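Local coordinates for protein arabinofuranosidase (Bifidobacterium longum, PDB 2Y2W) that cleaves terminal alpha-(1->5)-linked L-arabinofuranosyl units from arabinans, and also acts on wheat arabinoxylan, in plant cell wall breakdown, at residues D302-I314 against D384-H398. Sequence-based numbering, arbitrary orientation.
Sequences DFLASSEDMTKFI and DAVVEGSLMITLLKH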
loop_
_atom_site.group_PDB
_atom_site.type_symbol
_atom_site.label_atom_id
_atom_site.label_comp_id
_atom_site.label_asym_id
_atom_site.label_seq_id
_atom_site.Cartn_x
_atom_site.Cartn_y
_atom_site.Cartn_z
ATOM N N ASP D 302 40.286 -1.141 18.721
ATOM C CA ASP D 302 38.898 -1.594 18.595
ATOM C C ASP D 302 38.580 -1.948 17.141
ATOM O O ASP D 302 37.909 -2.945 16.863
ATOM C CB ASP D 302 37.922 -0.512 19.078
ATOM C CG ASP D 302 38.050 -0.213 20.565
ATOM O OD1 ASP D 302 38.928 -0.797 21.237
ATOM O OD2 ASP D 302 37.262 0.624 21.060
ATOM N N PHE D 303 39.079 -1.117 16.228
ATOM C CA PHE D 303 38.836 -1.257 14.799
ATOM C C PHE D 303 39.515 -2.492 14.197
ATOM O O PHE D 303 38.949 -3.150 13.322
ATOM C CB PHE D 303 39.264 0.022 14.074
ATOM C CG PHE D 303 39.207 -0.070 12.578
ATOM C CD1 PHE D 303 38.023 -0.410 11.928
ATOM C CD2 PHE D 303 40.334 0.204 11.815
ATOM C CE1 PHE D 303 37.971 -0.491 10.544
ATOM C CE2 PHE D 303 40.290 0.134 10.431
ATOM C CZ PHE D 303 39.105 -0.213 9.794
ATOM N N LEU D 304 40.716 -2.809 14.673
ATOM C CA LEU D 304 41.451 -3.975 14.182
ATOM C C LEU D 304 40.793 -5.294 14.596
ATOM O O LEU D 304 40.996 -6.323 13.949
ATOM C CB LEU D 304 42.915 -3.928 14.631
ATOM C CG LEU D 304 43.794 -2.834 14.009
ATOM C CD1 LEU D 304 44.997 -2.543 14.895
ATOM C CD2 LEU D 304 44.234 -3.192 12.595
ATOM N N ALA D 305 39.993 -5.249 15.660
ATOM C CA ALA D 305 39.257 -6.420 16.130
ATOM C C ALA D 305 37.781 -6.385 15.718
ATOM O O ALA D 305 36.919 -6.925 16.421
ATOM C CB ALA D 305 39.394 -6.554 17.646
ATOM N N SER D 306 37.499 -5.765 14.571
ATOM C CA SER D 306 36.127 -5.612 14.071
ATOM C C SER D 306 35.474 -6.926 13.656
ATOM O O SER D 306 34.246 -7.016 13.582
ATOM C CB SER D 306 36.076 -4.617 12.910
ATOM O OG SER D 306 36.232 -3.290 13.378
ATOM N N SER D 307 36.299 -7.937 13.390
ATOM C CA SER D 307 35.820 -9.280 13.052
ATOM C C SER D 307 34.975 -9.901 14.166
ATOM O O SER D 307 34.089 -10.717 13.899
ATOM C CB SER D 307 36.995 -10.196 12.697
ATOM O OG SER D 307 38.093 -9.987 13.567
ATOM N N GLU D 308 35.251 -9.497 15.406
ATOM C CA GLU D 308 34.518 -9.970 16.584
ATOM C C GLU D 308 33.050 -9.543 16.570
ATOM O O GLU D 308 32.180 -10.276 17.043
ATOM C CB GLU D 308 35.194 -9.476 17.866
ATOM C CG GLU D 308 36.631 -9.959 18.048
ATOM C CD GLU D 308 36.732 -11.460 18.261
ATOM O OE1 GLU D 308 36.034 -11.990 19.155
ATOM O OE2 GLU D 308 37.516 -12.109 17.536
ATOM N N ASP D 309 32.790 -8.352 16.034
ATOM C CA ASP D 309 31.432 -7.867 15.816
ATOM C C ASP D 309 30.724 -8.758 14.791
ATOM O O ASP D 309 29.587 -9.177 15.008
ATOM C CB ASP D 309 31.455 -6.404 15.358
ATOM C CG ASP D 309 30.063 -5.802 15.223
ATOM O OD1 ASP D 309 29.435 -5.972 14.156
ATOM O OD2 ASP D 309 29.596 -5.156 16.187
ATOM N N MET D 310 31.419 -9.057 13.692
ATOM C CA MET D 310 30.893 -9.914 12.627
ATOM C C MET D 310 30.612 -11.344 13.108
ATOM O O MET D 310 29.625 -11.953 12.697
ATOM C CB MET D 310 31.846 -9.921 11.423
ATOM C CG MET D 310 31.326 -10.684 10.211
ATOM S SD MET D 310 32.498 -10.774 8.844
ATOM C CE MET D 310 32.094 -9.280 7.944
ATOM N N THR D 311 31.477 -11.869 13.975
ATOM C CA THR D 311 31.290 -13.204 14.555
ATOM C C THR D 311 29.983 -13.282 15.354
ATOM O O THR D 311 29.178 -14.194 15.148
ATOM C CB THR D 311 32.506 -13.625 15.427
ATOM O OG1 THR D 311 33.700 -13.590 14.633
ATOM C CG2 THR D 311 32.327 -15.033 15.985
ATOM N N LYS D 312 29.777 -12.318 16.251
ATOM C CA LYS D 312 28.519 -12.190 16.987
ATOM C C LYS D 312 27.334 -11.959 16.051
ATOM O O LYS D 312 26.274 -12.563 16.230
ATOM C CB LYS D 312 28.604 -11.065 18.023
ATOM C CG LYS D 312 28.864 -11.555 19.434
ATOM C CD LYS D 312 28.972 -10.398 20.421
ATOM C CE LYS D 312 28.634 -10.836 21.851
ATOM N NZ LYS D 312 29.489 -11.961 22.345
ATOM N N PHE D 313 27.530 -11.086 15.061
ATOM C CA PHE D 313 26.538 -10.807 14.021
ATOM C C PHE D 313 26.055 -12.110 13.373
ATOM O O PHE D 313 24.850 -12.369 13.305
ATOM C CB PHE D 313 27.154 -9.890 12.953
ATOM C CG PHE D 313 26.162 -9.018 12.225
ATOM C CD1 PHE D 313 24.989 -9.546 11.686
ATOM C CD2 PHE D 313 26.416 -7.662 12.065
ATOM C CE1 PHE D 313 24.084 -8.733 11.010
ATOM C CE2 PHE D 313 25.516 -6.841 11.391
ATOM C CZ PHE D 313 24.348 -7.378 10.861
ATOM N N ILE D 314 27.007 -12.923 12.914
ATOM C CA ILE D 314 26.721 -14.212 12.285
ATOM C C ILE D 314 25.969 -15.143 13.237
ATOM O O ILE D 314 24.972 -15.753 12.850
ATOM C CB ILE D 314 28.020 -14.883 11.746
ATOM C CG1 ILE D 314 28.524 -14.136 10.505
ATOM C CG2 ILE D 314 27.784 -16.359 11.408
ATOM C CD1 ILE D 314 30.013 -14.279 10.237
ATOM N N ASP D 384 43.166 -0.331 7.255
ATOM C CA ASP D 384 41.847 -0.625 6.682
ATOM C C ASP D 384 41.849 -1.946 5.913
ATOM O O ASP D 384 40.887 -2.714 5.977
ATOM C CB ASP D 384 41.385 0.514 5.767
ATOM C CG ASP D 384 41.114 1.810 6.523
ATOM O OD1 ASP D 384 40.738 1.754 7.713
ATOM O OD2 ASP D 384 41.273 2.894 5.919
ATOM N N ALA D 385 42.944 -2.200 5.198
ATOM C CA ALA D 385 43.118 -3.432 4.434
ATOM C C ALA D 385 43.248 -4.657 5.333
ATOM O O ALA D 385 42.684 -5.711 5.031
ATOM C CB ALA D 385 44.321 -3.316 3.522
ATOM N N VAL D 386 43.983 -4.515 6.437
ATOM C CA VAL D 386 44.200 -5.621 7.377
ATOM C C VAL D 386 42.891 -6.029 8.061
ATOM O O VAL D 386 42.661 -7.213 8.323
ATOM C CB VAL D 386 45.311 -5.289 8.426
ATOM C CG1 VAL D 386 45.484 -6.422 9.437
ATOM C CG2 VAL D 386 46.638 -5.008 7.732
ATOM N N VAL D 387 42.034 -5.046 8.331
ATOM C CA VAL D 387 40.715 -5.301 8.913
ATOM C C VAL D 387 39.829 -6.091 7.945
ATOM O O VAL D 387 39.157 -7.040 8.352
ATOM C CB VAL D 387 40.019 -3.985 9.373
ATOM C CG1 VAL D 387 38.601 -4.254 9.882
ATOM C CG2 VAL D 387 40.836 -3.311 10.459
ATOM N N GLU D 388 39.846 -5.709 6.668
ATOM C CA GLU D 388 39.081 -6.421 5.638
ATOM C C GLU D 388 39.593 -7.843 5.416
ATOM O O GLU D 388 38.802 -8.759 5.173
ATOM C CB GLU D 388 39.054 -5.641 4.322
ATOM C CG GLU D 388 38.077 -4.472 4.332
ATOM C CD GLU D 388 37.796 -3.899 2.950
ATOM O OE1 GLU D 388 37.986 -4.614 1.937
ATOM O OE2 GLU D 388 37.377 -2.724 2.878
ATOM N N GLY D 389 40.910 -8.020 5.513
ATOM C CA GLY D 389 41.533 -9.340 5.460
ATOM C C GLY D 389 41.020 -10.268 6.546
ATOM O O GLY D 389 40.766 -11.448 6.293
ATOM N N SER D 390 40.856 -9.728 7.754
ATOM C CA SER D 390 40.340 -10.498 8.889
ATOM C C SER D 390 38.837 -10.753 8.786
ATOM O O SER D 390 38.350 -11.786 9.256
ATOM C CB SER D 390 40.679 -9.820 10.224
ATOM O OG SER D 390 39.895 -8.659 10.436
ATOM N N LEU D 391 38.106 -9.817 8.181
ATOM C CA LEU D 391 36.671 -9.997 7.940
ATOM C C LEU D 391 36.425 -11.150 6.970
ATOM O O LEU D 391 35.544 -11.981 7.197
ATOM C CB LEU D 391 36.022 -8.710 7.419
ATOM C CG LEU D 391 35.920 -7.488 8.338
ATOM C CD1 LEU D 391 35.365 -6.302 7.566
ATOM C CD2 LEU D 391 35.077 -7.758 9.574
ATOM N N MET D 392 37.223 -11.199 5.904
ATOM C CA MET D 392 37.184 -12.292 4.934
ATOM C C MET D 392 37.493 -13.643 5.589
ATOM O O MET D 392 36.868 -14.652 5.255
ATOM C CB MET D 392 38.152 -12.017 3.776
ATOM C CG MET D 392 38.153 -13.079 2.674
ATOM S SD MET D 392 36.518 -13.458 1.994
ATOM C CE MET D 392 36.169 -11.959 1.073
ATOM N N ILE D 393 38.455 -13.645 6.514
ATOM C CA ILE D 393 38.803 -14.836 7.300
ATOM C C ILE D 393 37.608 -15.330 8.124
ATOM O O ILE D 393 37.311 -16.528 8.134
ATOM C CB ILE D 393 40.044 -14.580 8.208
ATOM C CG1 ILE D 393 41.322 -14.530 7.359
ATOM C CG2 ILE D 393 40.159 -15.635 9.317
ATOM C CD1 ILE D 393 42.541 -13.964 8.072
ATOM N N THR D 394 36.920 -14.403 8.795
ATOM C CA THR D 394 35.723 -14.738 9.577
ATOM C C THR D 394 34.611 -15.270 8.672
ATOM O O THR D 394 33.888 -16.200 9.044
ATOM C CB THR D 394 35.213 -13.530 10.403
ATOM O OG1 THR D 394 36.257 -13.071 11.268
ATOM C CG2 THR D 394 34.004 -13.909 11.256
ATOM N N LEU D 395 34.490 -14.678 7.484
ATOM C CA LEU D 395 33.514 -15.121 6.493
ATOM C C LEU D 395 33.813 -16.544 6.032
ATOM O O LEU D 395 32.906 -17.371 5.932
ATOM C CB LEU D 395 33.471 -14.162 5.295
ATOM C CG LEU D 395 32.779 -12.803 5.465
ATOM C CD1 LEU D 395 33.146 -11.881 4.314
ATOM C CD2 LEU D 395 31.264 -12.943 5.580
ATOM N N LEU D 396 35.090 -16.820 5.769
ATOM C CA LEU D 396 35.538 -18.156 5.377
ATOM C C LEU D 396 35.408 -19.163 6.522
ATOM O O LEU D 396 35.068 -20.324 6.294
ATOM C CB LEU D 396 36.976 -18.116 4.848
ATOM C CG LEU D 396 37.189 -17.556 3.436
ATOM C CD1 LEU D 396 38.645 -17.183 3.208
ATOM C CD2 LEU D 396 36.727 -18.544 2.376
ATOM N N LYS D 397 35.657 -18.708 7.750
ATOM C CA LYS D 397 35.500 -19.553 8.940
ATOM C C LYS D 397 34.040 -19.891 9.235
ATOM O O LYS D 397 33.755 -20.831 9.979
ATOM C CB LYS D 397 36.158 -18.906 10.162
ATOM C CG LYS D 397 37.591 -19.370 10.412
ATOM C CD LYS D 397 38.399 -18.372 11.247
ATOM C CE LYS D 397 38.318 -18.655 12.742
ATOM N NZ LYS D 397 36.999 -18.283 13.329
ATOM N N HIS D 398 33.124 -19.126 8.647
ATOM C CA HIS D 398 31.691 -19.357 8.826
ATOM C C HIS D 398 30.942 -19.464 7.494
ATOM O O HIS D 398 29.751 -19.153 7.417
ATOM C CB HIS D 398 31.076 -18.267 9.712
ATOM C CG HIS D 398 31.607 -18.255 11.112
ATOM N ND1 HIS D 398 31.159 -19.123 12.084
ATOM C CD2 HIS D 398 32.551 -17.484 11.702
ATOM C CE1 HIS D 398 31.804 -18.887 13.214
ATOM N NE2 HIS D 398 32.654 -17.897 13.009
#
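F303 lies with one ring face on V387. The methyl CG2 of V387 stands 3.7 Å from the ring centroid, a CH-pi contact offset toward the rim. With CG anti to the backbone N (chi1 173°), the ring of F303 is brought toward the other helix. The carboxylate of D384 comes close to the same ring, with OD1 3.2 Å from CE2 of F303 and the two planes steeply inclined. Y345 and T381 hydrogen-bond this carboxylate. L304 CD2 also meets CG2 of V387.

The chain then turns between helices 297-304 and 307-327. At the turn, OG of S306 donates to O of F303 (2.7 Å), which also accepts from N of S306. S307 sits where the two backbones come nearest, its CA 5.2 Å from that of L391. Its CB packs 3.3 Å from OG1 of T394. S390 turns its OG back to O of V387 (2.7 Å).

M310 bends at chi3 (-89°), bringing CE to 3.7 Å from CD2 of L391, while SD rests on CG of L395. T311 OG1 bonds back to O of S307 from above the carbonyl plane. The same OG1 meets CG2 of T394 at 3.4 Å. CD1 of I314 also touches that methyl, and CB of H398. T394 is thus a knob among S307, M310, T311 and I314.

Helix segments 307-314 and 384-397 run in roughly the same direction, 26° apart, as neighbours around the (beta/alpha)8 barrel. No hydrogen bond joins the two segments. The contact is held by van der Waals fit, in which hydroxyl and carboxylate oxygens also rest against carbon.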